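Local coordinates for protein response regulator (Xanthomonas campestris pv. campestris, PDB 3QYY) that probably acts, through this GGDEF domain, as a diguanylate cyclase making cyclic di-GMP, and binds cyclic di-GMP at its active site, at residues L45-M50 against G91-I96; L20-C25 against G87-D92; T34-E39 against A133-G138. One frame throughout, in Å; residues are numbered along the deposited sequence.

Interaction 1 (L45-M50 against G91-I96); sequences LFVLDM and GDEFLI. With MG (magnesium ion), chain I; C2E (9,9'-[(2R,3R,3aS,5S,7aR,9R,10R,10aS,12S,14aR)-3,5,10,12-tetrahydroxy-5,12-dioxidooctahydro-2H,7H-difuro[3,2-d:3',2'-j][1,3,7,9,2,8]tetraoxadiphosphacyclododecine-2,9-diyl]bis(2-amino-1,9-dihydro-6H-purin-6-one)), chain F.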
loop_
_atom_site.group_PDB
_atom_site.type_symbol
_atom_site.label_atom_id
_atom_site.label_comp_id
_atom_site.label_asym_id
_atom_site.label_seq_id
_atom_site.Cartn_x
_atom_site.Cartn_y
_atom_site.Cartn_z
ATOM N N LEU B 45 6.507 19.709 0.217
ATOM C CA LEU B 45 5.572 18.595 0.366
ATOM C C LEU B 45 6.330 17.311 0.654
ATOM O O LEU B 45 7.320 17.005 -0.017
ATOM C CB LEU B 45 4.748 18.411 -0.914
ATOM C CG LEU B 45 3.799 17.205 -0.928
ATOM C CD1 LEU B 45 2.662 17.442 0.070
ATOM C CD2 LEU B 45 3.248 16.988 -2.336
ATOM N N PHE B 46 5.869 16.567 1.657
ATOM C CA PHE B 46 6.480 15.295 2.022
ATOM C C PHE B 46 5.469 14.165 1.864
ATOM O O PHE B 46 4.293 14.323 2.192
ATOM C CB PHE B 46 6.935 15.277 3.485
ATOM C CG PHE B 46 7.984 16.294 3.822
ATOM C CD1 PHE B 46 7.624 17.576 4.222
ATOM C CD2 PHE B 46 9.333 15.960 3.765
ATOM C CE1 PHE B 46 8.596 18.514 4.568
ATOM C CE2 PHE B 46 10.317 16.892 4.109
ATOM C CZ PHE B 46 9.945 18.170 4.511
ATOM N N VAL B 47 5.934 13.029 1.354
ATOM C CA VAL B 47 5.090 11.845 1.217
ATOM C C VAL B 47 5.769 10.815 2.107
ATOM O O VAL B 47 6.958 10.529 1.929
ATOM C CB VAL B 47 5.040 11.321 -0.238
ATOM C CG1 VAL B 47 4.413 9.914 -0.269
ATOM C CG2 VAL B 47 4.216 12.267 -1.101
ATOM N N LEU B 48 5.024 10.274 3.071
ATOM C CA LEU B 48 5.572 9.293 4.001
ATOM C C LEU B 48 4.829 7.961 3.958
ATOM O O LEU B 48 3.611 7.922 3.803
ATOM C CB LEU B 48 5.501 9.831 5.433
ATOM C CG LEU B 48 5.829 11.307 5.684
ATOM C CD1 LEU B 48 5.763 11.576 7.179
ATOM C CD2 LEU B 48 7.199 11.645 5.154
ATOM N N ASP B 49 5.572 6.871 4.109
ATOM C CA ASP B 49 4.981 5.535 4.121
ATOM C C ASP B 49 5.686 4.740 5.213
ATOM O O ASP B 49 6.915 4.648 5.226
ATOM C CB ASP B 49 5.175 4.842 2.767
ATOM C CG ASP B 49 4.487 3.488 2.700
ATOM O OD1 ASP B 49 5.077 2.548 2.126
ATOM O OD2 ASP B 49 3.350 3.370 3.209
ATOM N N MET B 50 4.915 4.178 6.140
ATOM C CA MET B 50 5.499 3.400 7.223
ATOM C C MET B 50 6.121 2.109 6.697
ATOM O O MET B 50 5.667 1.550 5.694
ATOM C CB MET B 50 4.444 3.077 8.286
ATOM C CG MET B 50 3.945 4.297 9.048
ATOM S SD MET B 50 3.060 3.842 10.547
ATOM C CE MET B 50 4.439 3.448 11.641
ATOM N N GLY B 91 -4.494 4.140 4.569
ATOM C CA GLY B 91 -3.660 3.091 5.143
ATOM C C GLY B 91 -2.595 3.668 6.062
ATOM O O GLY B 91 -2.916 4.422 6.981
ATOM N N ASP B 92 -1.331 3.318 5.833
ATOM C CA ASP B 92 -0.254 3.852 6.662
ATOM C C ASP B 92 0.578 4.883 5.893
ATOM O O ASP B 92 1.756 5.096 6.185
ATOM C CB ASP B 92 0.641 2.719 7.177
ATOM C CG ASP B 92 1.365 1.979 6.066
ATOM O OD1 ASP B 92 2.140 1.060 6.395
ATOM O OD2 ASP B 92 1.167 2.306 4.876
ATOM N N GLU B 93 -0.055 5.533 4.918
ATOM C CA GLU B 93 0.616 6.536 4.092
ATOM C C GLU B 93 0.106 7.936 4.438
ATOM O O GLU B 93 -1.102 8.159 4.535
ATOM C CB GLU B 93 0.371 6.225 2.609
ATOM C CG GLU B 93 1.275 6.985 1.650
ATOM C CD GLU B 93 1.449 6.252 0.329
ATOM O OE1 GLU B 93 1.773 5.045 0.361
ATOM O OE2 GLU B 93 1.270 6.878 -0.737
ATOM N N PHE B 94 1.034 8.871 4.631
ATOM C CA PHE B 94 0.685 10.242 5.006
ATOM C C PHE B 94 1.398 11.297 4.163
ATOM O O PHE B 94 2.442 11.032 3.568
ATOM C CB PHE B 94 1.060 10.493 6.474
ATOM C CG PHE B 94 0.290 9.656 7.453
ATOM C CD1 PHE B 94 -0.861 10.155 8.055
ATOM C CD2 PHE B 94 0.698 8.360 7.752
ATOM C CE1 PHE B 94 -1.600 9.373 8.940
ATOM C CE2 PHE B 94 -0.035 7.566 8.636
ATOM C CZ PHE B 94 -1.188 8.077 9.231
ATOM N N LEU B 95 0.816 12.491 4.128
ATOM C CA LEU B 95 1.404 13.627 3.426
ATOM C C LEU B 95 1.530 14.748 4.451
ATOM O O LEU B 95 0.655 14.921 5.301
ATOM C CB LEU B 95 0.510 14.133 2.288
ATOM C CG LEU B 95 0.060 13.239 1.127
ATOM C CD1 LEU B 95 -0.204 14.141 -0.080
ATOM C CD2 LEU B 95 1.097 12.200 0.790
ATOM N N ILE B 96 2.619 15.503 4.373
ATOM C CA ILE B 96 2.826 16.624 5.273
ATOM C C ILE B 96 3.211 17.836 4.434
ATOM O O ILE B 96 4.104 17.758 3.584
ATOM C CB ILE B 96 3.942 16.337 6.316
ATOM C CG1 ILE B 96 3.493 15.218 7.269
ATOM C CG2 ILE B 96 4.255 17.606 7.105
ATOM C CD1 ILE B 96 4.471 14.930 8.415
HETATM MG MG MG I . 2.085 1.762 3.121
HETATM P P1 C2E F . -2.480 -5.078 5.504
HETATM O O2P C2E F . -3.768 -4.871 6.261
HETATM O O1P C2E F . -2.089 -6.508 5.277
HETATM O "O5'" C2E F . -2.541 -4.395 4.085
HETATM C "C5'" C2E F . -1.401 -4.475 3.205
HETATM C "C4'" C2E F . -1.755 -3.696 1.948
HETATM O "O4'" C2E F . -2.964 -4.074 1.321
HETATM C "C3'" C2E F . -1.893 -2.203 2.221
HETATM O "O3'" C2E F . -0.609 -1.560 2.264
HETATM C "C2'" C2E F . -2.790 -1.790 1.094
HETATM O "O2'" C2E F . -1.971 -1.446 -0.036
HETATM C "C1'" C2E F . -3.690 -2.979 0.779
HETATM N N9 C2E F . -4.974 -2.844 1.502
HETATM C C8 C2E F . -5.405 -3.599 2.540
HETATM N N7 C2E F . -6.630 -3.215 2.954
HETATM C C5 C2E F . -7.002 -2.203 2.174
HETATM C C6 C2E F . -8.200 -1.334 2.056
HETATM O O6 C2E F . -9.178 -1.490 2.831
HETATM N N1 C2E F . -8.215 -0.379 1.093
HETATM C C2 C2E F . -7.173 -0.192 0.235
HETATM N N2 C2E F . -7.249 0.771 -0.702
HETATM N N3 C2E F . -6.034 -0.962 0.290
HETATM C C4 C2E F . -5.906 -1.959 1.221
HETATM P P11 C2E F . -0.544 -0.335 3.308
HETATM O O21 C2E F . -1.621 0.647 2.996
HETATM O O11 C2E F . 0.830 0.215 3.149
HETATM O O5A C2E F . -0.727 -0.880 4.781
HETATM C C5A C2E F . 0.224 -1.815 5.289
HETATM C C4A C2E F . -0.163 -2.242 6.677
HETATM O O4A C2E F . -0.360 -1.148 7.616
HETATM C C3A C2E F . -1.455 -3.050 6.712
HETATM O O3A C2E F . -1.247 -4.428 6.332
HETATM C C2A C2E F . -1.877 -2.876 8.137
HETATM O O2A C2E F . -1.267 -3.920 8.918
HETATM C C1A C2E F . -1.389 -1.500 8.561
HETATM N N91 C2E F . -2.518 -0.528 8.586
HETATM C C81 C2E F . -2.960 0.284 7.592
HETATM N N71 C2E F . -4.015 1.030 7.998
HETATM C C51 C2E F . -4.267 0.703 9.275
HETATM C C61 C2E F . -5.238 1.099 10.335
HETATM O O61 C2E F . -6.121 1.962 10.134
HETATM N N11 C2E F . -5.147 0.497 11.547
HETATM C C21 C2E F . -4.202 -0.457 11.834
HETATM N N21 C2E F . -4.177 -1.015 13.068
HETATM N N31 C2E F . -3.284 -0.862 10.911
HETATM C C41 C2E F . -3.273 -0.326 9.644
HETATM O O HOH W 1 3.101 0.937 1.305
HETATM O O HOH W 2 3.483 0.523 4.290
HETATM O O HOH W 3 0.988 2.949 1.883
#
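Asp49, near the end of strand 44-50, and Asp92, in the turn just before the antiparallel strand 93-98, reach one magnesium ion; the turn belongs to the GGDEF signature at 90-94 that marks the active site of diguanylate cyclases. Each aspartate gives one carboxylate oxygen: Asp49 OD2 and Asp92 OD2 both sit 2.0 Å from the ion, with the carboxylate planes turned 79° apart. Their separation of 2.9 Å, OD2 of Asp49 to OD2 of Asp92, reflects neighbouring positions around the ion, whose charge probably offsets the repulsion. Phosphate oxygen O11 of a cyclic di-GMP and three waters complete six ligands. The waters are oriented by acceptors around them: one donates to Asp49 OD1, one to both Asp92 OD1 and Met50 O, and one to Glu93 OE1. Asp49 CG stands opposite the backbone N (chi1 -176°), which carries the carboxylate toward the ion, and OD1 also forms a salt bridge with Lys156.

Behind the site the strands are held in register by backbone hydrogen bonds, among them Leu48 N to Phe94 O at 2.7 Å and, next to the metal, the longer Met50 N to Asp92 O at 3.3 Å. Val47 CG2 and Leu95 CD2 lie side by side; Val47 also packs on helix 141-157, Leu95 on Trp85 and Trp89. On the other face, toward helix 102-116, Leu48 CD1 meets Ile96 CD1 at 3.8 Å.

Interaction 2 (L20-C25 against G87-D92); sequences LNRRGC and GRWGGD. With MG (magnesium ion), chain I; C2E (9,9'-[(2R,3R,3aS,5S,7aR,9R,10R,10aS,12S,14aR)-3,5,10,12-tetrahydroxy-5,12-dioxidooctahydro-2H,7H-difuro[3,2-d:3',2'-j][1,3,7,9,2,8]tetraoxadiphosphacyclododecine-2,9-diyl]bis(2-amino-1,9-dihydro-6H-purin-6-one)), chain C.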
loop_
_atom_site.group_PDB
_atom_site.type_symbol
_atom_site.label_atom_id
_atom_site.label_comp_id
_atom_site.label_asym_id
_atom_site.label_seq_id
_atom_site.Cartn_x
_atom_site.Cartn_y
_atom_site.Cartn_z
ATOM N N LEU B 20 -5.847 15.158 8.088
ATOM C CA LEU B 20 -6.777 15.342 6.981
ATOM C C LEU B 20 -6.940 13.964 6.332
ATOM O O LEU B 20 -6.081 13.091 6.505
ATOM C CB LEU B 20 -6.190 16.312 5.953
ATOM C CG LEU B 20 -5.968 17.764 6.389
ATOM C CD1 LEU B 20 -4.976 18.442 5.447
ATOM C CD2 LEU B 20 -7.299 18.500 6.403
ATOM N N ASN B 21 -8.042 13.756 5.615
ATOM C CA ASN B 21 -8.238 12.491 4.915
ATOM C C ASN B 21 -7.714 12.723 3.498
ATOM O O ASN B 21 -7.062 13.736 3.245
ATOM C CB ASN B 21 -9.717 12.077 4.892
ATOM C CG ASN B 21 -10.626 13.150 4.328
ATOM O OD1 ASN B 21 -10.210 13.977 3.521
ATOM N ND2 ASN B 21 -11.891 13.121 4.734
ATOM N N ARG B 22 -7.983 11.810 2.571
ATOM C CA ARG B 22 -7.474 11.997 1.218
ATOM C C ARG B 22 -8.043 13.236 0.528
ATOM O O ARG B 22 -7.314 13.959 -0.157
ATOM C CB ARG B 22 -7.738 10.754 0.359
ATOM C CG ARG B 22 -7.103 10.851 -1.026
ATOM C CD ARG B 22 -6.754 9.477 -1.567
ATOM N NE ARG B 22 -6.205 9.531 -2.920
ATOM C CZ ARG B 22 -5.706 8.475 -3.554
ATOM N NH1 ARG B 22 -5.687 7.293 -2.952
ATOM N NH2 ARG B 22 -5.229 8.595 -4.784
ATOM N N ARG B 23 -9.340 13.483 0.696
ATOM C CA ARG B 23 -9.956 14.657 0.079
ATOM C C ARG B 23 -9.287 15.911 0.644
ATOM O O ARG B 23 -9.055 16.884 -0.079
ATOM C CB ARG B 23 -11.467 14.671 0.360
ATOM C CG ARG B 23 -12.186 13.465 -0.234
ATOM C CD ARG B 23 -13.631 13.321 0.235
ATOM N NE ARG B 23 -14.541 14.255 -0.419
ATOM C CZ ARG B 23 -15.866 14.142 -0.396
ATOM N NH1 ARG B 23 -16.622 15.040 -1.016
ATOM N NH2 ARG B 23 -16.436 13.128 0.236
ATOM N N GLY B 24 -8.977 15.871 1.937
ATOM C CA GLY B 24 -8.320 16.992 2.588
ATOM C C GLY B 24 -6.899 17.198 2.088
ATOM O O GLY B 24 -6.452 18.336 1.936
ATOM N N CYS B 25 -6.183 16.099 1.848
ATOM C CA CYS B 25 -4.813 16.159 1.336
ATOM C C CYS B 25 -4.813 16.863 -0.014
ATOM O O CYS B 25 -3.982 17.733 -0.284
ATOM C CB CYS B 25 -4.238 14.749 1.127
ATOM S SG CYS B 25 -3.749 13.851 2.604
ATOM N N GLY B 87 -1.848 15.058 6.469
ATOM C CA GLY B 87 -3.008 14.329 6.007
ATOM C C GLY B 87 -2.700 12.857 5.854
ATOM O O GLY B 87 -1.539 12.462 5.741
ATOM N N ARG B 88 -3.747 12.043 5.856
ATOM C CA ARG B 88 -3.602 10.606 5.699
ATOM C C ARG B 88 -4.087 10.263 4.292
ATOM O O ARG B 88 -5.273 10.397 3.983
ATOM C CB ARG B 88 -4.449 9.878 6.747
ATOM C CG ARG B 88 -4.227 8.375 6.804
ATOM C CD ARG B 88 -5.107 7.722 7.863
ATOM N NE ARG B 88 -4.918 6.275 7.893
ATOM C CZ ARG B 88 -5.647 5.433 8.617
ATOM N NH1 ARG B 88 -6.628 5.889 9.387
ATOM N NH2 ARG B 88 -5.395 4.131 8.563
ATOM N N TRP B 89 -3.163 9.851 3.431
ATOM C CA TRP B 89 -3.515 9.496 2.062
ATOM C C TRP B 89 -4.424 8.271 2.128
ATOM O O TRP B 89 -5.391 8.140 1.369
ATOM C CB TRP B 89 -2.240 9.168 1.275
ATOM C CG TRP B 89 -2.403 9.187 -0.213
ATOM C CD1 TRP B 89 -2.185 8.148 -1.075
ATOM C CD2 TRP B 89 -2.737 10.320 -1.027
ATOM N NE1 TRP B 89 -2.354 8.565 -2.375
ATOM C CE2 TRP B 89 -2.692 9.893 -2.375
ATOM C CE3 TRP B 89 -3.066 11.656 -0.748
ATOM C CZ2 TRP B 89 -2.964 10.756 -3.446
ATOM C CZ3 TRP B 89 -3.336 12.516 -1.817
ATOM C CH2 TRP B 89 -3.282 12.059 -3.149
ATOM N N GLY B 90 -4.103 7.385 3.066
ATOM C CA GLY B 90 -4.864 6.166 3.263
ATOM C C GLY B 90 -3.944 5.101 3.833
ATOM O O GLY B 90 -2.739 5.158 3.614
ATOM N N GLY B 91 -4.494 4.140 4.569
ATOM C CA GLY B 91 -3.660 3.091 5.143
ATOM C C GLY B 91 -2.595 3.668 6.062
ATOM O O GLY B 91 -2.916 4.422 6.981
ATOM N N ASP B 92 -1.331 3.318 5.833
ATOM C CA ASP B 92 -0.254 3.852 6.662
ATOM C C ASP B 92 0.578 4.883 5.893
ATOM O O ASP B 92 1.756 5.096 6.185
ATOM C CB ASP B 92 0.641 2.719 7.177
ATOM C CG ASP B 92 1.365 1.979 6.066
ATOM O OD1 ASP B 92 2.140 1.060 6.395
ATOM O OD2 ASP B 92 1.167 2.306 4.876
HETATM MG MG MG I . 2.085 1.762 3.121
HETATM P P1 C2E C . -2.625 5.614 -4.471
HETATM O O2P C2E C . -4.097 5.821 -4.707
HETATM O O1P C2E C . -1.782 6.857 -4.472
HETATM O "O5'" C2E C . -2.358 4.906 -3.083
HETATM C "C5'" C2E C . -1.006 4.625 -2.668
HETATM C "C4'" C2E C . -1.102 3.920 -1.319
HETATM O "O4'" C2E C . -1.807 4.622 -0.311
HETATM C "C3'" C2E C . -1.802 2.568 -1.436
HETATM O "O3'" C2E C . -0.894 1.560 -1.884
HETATM C "C2'" C2E C . -2.325 2.389 -0.046
HETATM O "O2'" C2E C . -1.321 1.713 0.730
HETATM C "C1'" C2E C . -2.601 3.774 0.515
HETATM N N9 C2E C . -4.037 4.123 0.352
HETATM C C8 C2E C . -4.551 5.066 -0.467
HETATM N N7 C2E C . -5.894 5.137 -0.361
HETATM C C5 C2E C . -6.264 4.237 0.543
HETATM C C6 C2E C . -7.550 3.797 1.145
HETATM O O6 C2E C . -8.631 4.333 0.797
HETATM N N1 C2E C . -7.526 2.813 2.080
HETATM C C2 C2E C . -6.370 2.218 2.480
HETATM N N2 C2E C . -6.417 1.248 3.413
HETATM N N3 C2E C . -5.142 2.577 1.960
HETATM C C4 C2E C . -5.040 3.560 1.011
HETATM P P11 C2E C . -1.589 0.432 -2.798
HETATM O O21 C2E C . -2.738 -0.186 -2.071
HETATM O O11 C2E C . -0.493 -0.530 -3.096
HETATM O O5A C2E C . -2.097 1.076 -4.144
HETATM C C5A C2E C . -1.138 1.703 -4.997
HETATM C C4A C2E C . -1.821 2.280 -6.199
HETATM O O4A C2E C . -2.644 1.331 -6.930
HETATM C C3A C2E C . -2.748 3.453 -5.882
HETATM O O3A C2E C . -2.030 4.684 -5.666
HETATM C C2A C2E C . -3.617 3.464 -7.102
HETATM O O2A C2E C . -2.986 4.271 -8.111
HETATM C C1A C2E C . -3.747 2.015 -7.538
HETATM N N91 C2E C . -5.067 1.475 -7.137
HETATM C C81 C2E C . -5.417 0.871 -5.975
HETATM N N71 C2E C . -6.724 0.516 -5.987
HETATM C C51 C2E C . -7.230 0.895 -7.174
HETATM C C61 C2E C . -8.547 0.834 -7.866
HETATM O O61 C2E C . -9.544 0.322 -7.328
HETATM N N11 C2E C . -8.645 1.356 -9.120
HETATM C C21 C2E C . -7.580 1.930 -9.762
HETATM N N21 C2E C . -7.748 2.432 -11.011
HETATM N N31 C2E C . -6.348 2.014 -9.178
HETATM C C41 C2E C . -6.128 1.522 -7.913
HETATM O O HOH W 2 3.483 0.523 4.290
HETATM O O HOH W 1 3.101 0.937 1.305
HETATM O O HOH W 3 0.988 2.949 1.883
#
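The guanidinium of Arg22 lies flat on one face of the Trp89 indole, centres 4.0 Å apart and planes at 25°, a cation-pi stack. Trp89 CE2 comes under the middle of the guanidinium, while Arg22 NE is offset toward the rim of the indole and Arg22 CD adds a CH-pi contact over the six-membered ring. Arg22 reaches this far because its chain runs extended from CG to NE. At the guanidinium edge, phosphate oxygen O2P of a cyclic di-GMP accepts from Arg22 NH1 at 2.8 Å and, less straight, from Arg22 NH2 at 3.0 Å. The edge of the indole serves the same phosphate: Trp89 NE1 donates to O1P of that cyclic di-GMP at 2.8 Å, nearly straight at 169°. The stack sets the two side chains side by side on one phosphate, lining a cyclic di-GMP pocket beside the GGDEF turn, where Trp89 and Gly90 form a classic beta bulge opposite Glu93. At another part of the indole rim, Cys25 CB packs 3.8 Å from Trp89 CE3.

The backbones meet through a hydrogen bond from Arg88 N to Leu20 O, 2.6 Å, and Cys25 SG rests on Gly87 CA. Arg88 turns its guanidinium side-on to Gly91 O, gripping it with NE and NH2, and also binds Asp14 and a second cyclic di-GMP. Asn21 OD1 caps helix 22-38 at Gly24 N, 2.8 Å. The start of that helix sits against the edge strand 85-90 of this chain's sheet; Tyr145 of helix 141-157 stacks on Trp89, and Leu95 of strand 93-98 touches both Cys25 and Trp89.

Interaction 3 (T34-E39 against A133-G138); sequences TAAQRE and AVCEVG
Cys135 SG meets both polar atoms of the Gln37 amide, 3.6 Å from Gln37 OE1 and 3.7 Å from Gln37 NE2. This is plain packing at the surface of the GGDEF domain, where the last turn of helix 22-38 comes beside the loop that leaves strand 128-134. The glutamine gets there by bending: its chain folds at chi2 (63°), bringing the amide across to the sulfur. The same amide passes close to the loop backbone, with Gln37 NE2 at 3.7 Å from Glu136 O, too long for a hydrogen bond.

Ala36 supplies the apolar half. Its methyl points at the loop and touches the same sulfur, so that SG sits against a methyl and an amide from successive helix residues. Cys135 itself is directed at the helix, and its side chain also packs on Phe43. A backbone hydrogen bond between Cys135 and Phe43 ties the start of the loop to the chain just ahead of strand 44-50. On the helix side, the backbone hydrogen bond from Arg38 N to Thr34 O, 2.7 Å, closes the turn that carries both residues. With little surface buried, the apolar touch comes down to Ala36 CB against Cys135 SG at 3.9 Å.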
loop_
_atom_site.group_PDB
_atom_site.type_symbol
_atom_site.label_atom_id
_atom_site.label_comp_id
_atom_site.label_asym_id
_atom_site.label_seq_id
_atom_site.Cartn_x
_atom_site.Cartn_y
_atom_site.Cartn_z
ATOM N N THR B 34 -1.195 27.180 -4.408
ATOM C CA THR B 34 -1.752 28.461 -4.824
ATOM C C THR B 34 -1.118 29.580 -4.005
ATOM O O THR B 34 -0.678 30.592 -4.550
ATOM C CB THR B 34 -3.278 28.496 -4.622
ATOM O OG1 THR B 34 -3.893 27.507 -5.457
ATOM C CG2 THR B 34 -3.834 29.871 -4.979
ATOM N N ALA B 35 -1.072 29.387 -2.692
ATOM C CA ALA B 35 -0.485 30.376 -1.799
ATOM C C ALA B 35 0.988 30.597 -2.140
ATOM O O ALA B 35 1.496 31.713 -2.042
ATOM C CB ALA B 35 -0.629 29.920 -0.354
ATOM N N ALA B 36 1.668 29.529 -2.543
ATOM C CA ALA B 36 3.079 29.617 -2.900
ATOM C C ALA B 36 3.267 30.375 -4.213
ATOM O O ALA B 36 4.141 31.236 -4.324
ATOM C CB ALA B 36 3.675 28.220 -3.017
ATOM N N GLN B 37 2.442 30.047 -5.201
ATOM C CA GLN B 37 2.512 30.679 -6.514
ATOM C C GLN B 37 1.975 32.105 -6.519
ATOM O O GLN B 37 2.395 32.929 -7.334
ATOM C CB GLN B 37 1.737 29.845 -7.540
ATOM C CG GLN B 37 2.607 29.119 -8.559
ATOM C CD GLN B 37 3.528 28.090 -7.933
ATOM O OE1 GLN B 37 4.343 28.412 -7.069
ATOM N NE2 GLN B 37 3.404 26.843 -8.373
ATOM N N ARG B 38 1.049 32.400 -5.612
ATOM C CA ARG B 38 0.462 33.732 -5.549
ATOM C C ARG B 38 0.990 34.583 -4.398
ATOM O O ARG B 38 1.524 35.669 -4.622
ATOM C CB ARG B 38 -1.062 33.628 -5.466
ATOM C CG ARG B 38 -1.774 34.968 -5.517
ATOM C CD ARG B 38 -3.249 34.802 -5.849
ATOM N NE ARG B 38 -3.945 33.952 -4.888
ATOM C CZ ARG B 38 -5.250 33.698 -4.928
ATOM N NH1 ARG B 38 -5.802 32.914 -4.014
ATOM N NH2 ARG B 38 -6.003 34.232 -5.880
ATOM N N GLU B 39 0.842 34.097 -3.169
ATOM C CA GLU B 39 1.314 34.842 -2.007
ATOM C C GLU B 39 2.834 34.870 -1.956
ATOM O O GLU B 39 3.429 35.767 -1.359
ATOM C CB GLU B 39 0.753 34.233 -0.721
ATOM C CG GLU B 39 -0.765 34.301 -0.628
ATOM C CD GLU B 39 -1.290 35.725 -0.662
ATOM O OE1 GLU B 39 -2.526 35.902 -0.692
ATOM O OE2 GLU B 39 -0.469 36.669 -0.655
ATOM N N ALA B 133 9.624 17.223 -1.986
ATOM C CA ALA B 133 9.676 18.014 -3.209
ATOM C C ALA B 133 9.363 19.460 -2.820
ATOM O O ALA B 133 8.521 19.708 -1.955
ATOM C CB ALA B 133 8.655 17.505 -4.225
ATOM N N VAL B 134 10.047 20.410 -3.450
ATOM C CA VAL B 134 9.833 21.820 -3.150
ATOM C C VAL B 134 9.041 22.509 -4.256
ATOM O O VAL B 134 9.271 22.272 -5.443
ATOM C CB VAL B 134 11.181 22.557 -2.960
ATOM C CG1 VAL B 134 11.939 21.954 -1.788
ATOM C CG2 VAL B 134 12.011 22.457 -4.230
ATOM N N CYS B 135 8.097 23.357 -3.864
ATOM C CA CYS B 135 7.286 24.068 -4.839
ATOM C C CYS B 135 8.115 25.164 -5.499
ATOM O O CYS B 135 8.868 25.877 -4.835
ATOM C CB CYS B 135 6.055 24.684 -4.169
ATOM S SG CYS B 135 4.831 25.350 -5.330
ATOM N N GLU B 136 7.978 25.276 -6.813
ATOM C CA GLU B 136 8.691 26.281 -7.591
ATOM C C GLU B 136 7.771 26.733 -8.715
ATOM O O GLU B 136 6.875 25.995 -9.120
ATOM C CB GLU B 136 9.982 25.694 -8.170
ATOM C CG GLU B 136 11.003 25.295 -7.115
ATOM C CD GLU B 136 12.245 24.649 -7.703
ATOM O OE1 GLU B 136 13.169 24.321 -6.926
ATOM O OE2 GLU B 136 12.295 24.465 -8.940
ATOM N N VAL B 137 7.990 27.947 -9.213
ATOM C CA VAL B 137 7.168 28.485 -10.289
ATOM C C VAL B 137 7.129 27.526 -11.477
ATOM O O VAL B 137 8.139 26.915 -11.827
ATOM C CB VAL B 137 7.701 29.861 -10.760
ATOM C CG1 VAL B 137 9.116 29.717 -11.295
ATOM C CG2 VAL B 137 6.779 30.443 -11.824
ATOM N N GLY B 138 5.956 27.391 -12.089
ATOM C CA GLY B 138 5.813 26.502 -13.228
ATOM C C GLY B 138 5.456 25.077 -12.840
ATOM O O GLY B 138 5.205 24.238 -13.706
#

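How the interactions relate
Interactions 1 and 2 are two sides of one site, their centres 8 Å apart. They share Gly91 and Asp92, and strands 85-90 and 93-98 join them directly: Gly87 N lies 2.8 Å from Leu95 O, a probable hydrogen bond. Interaction 1 holds the magnesium ion and a phosphate of one cyclic di-GMP; interaction 2 grips a phosphate of the other, whose O2' reaches a water on the same ion. Interaction 3 lies away from the ligands, its centre about 20 Å from that of interaction 1, yet Leu45 N to Ala133 O at 3.0 Å, probably a hydrogen bond, links them through adjacent strands. Helix 22-38 runs from interaction 2 at its start to interaction 3 near its end.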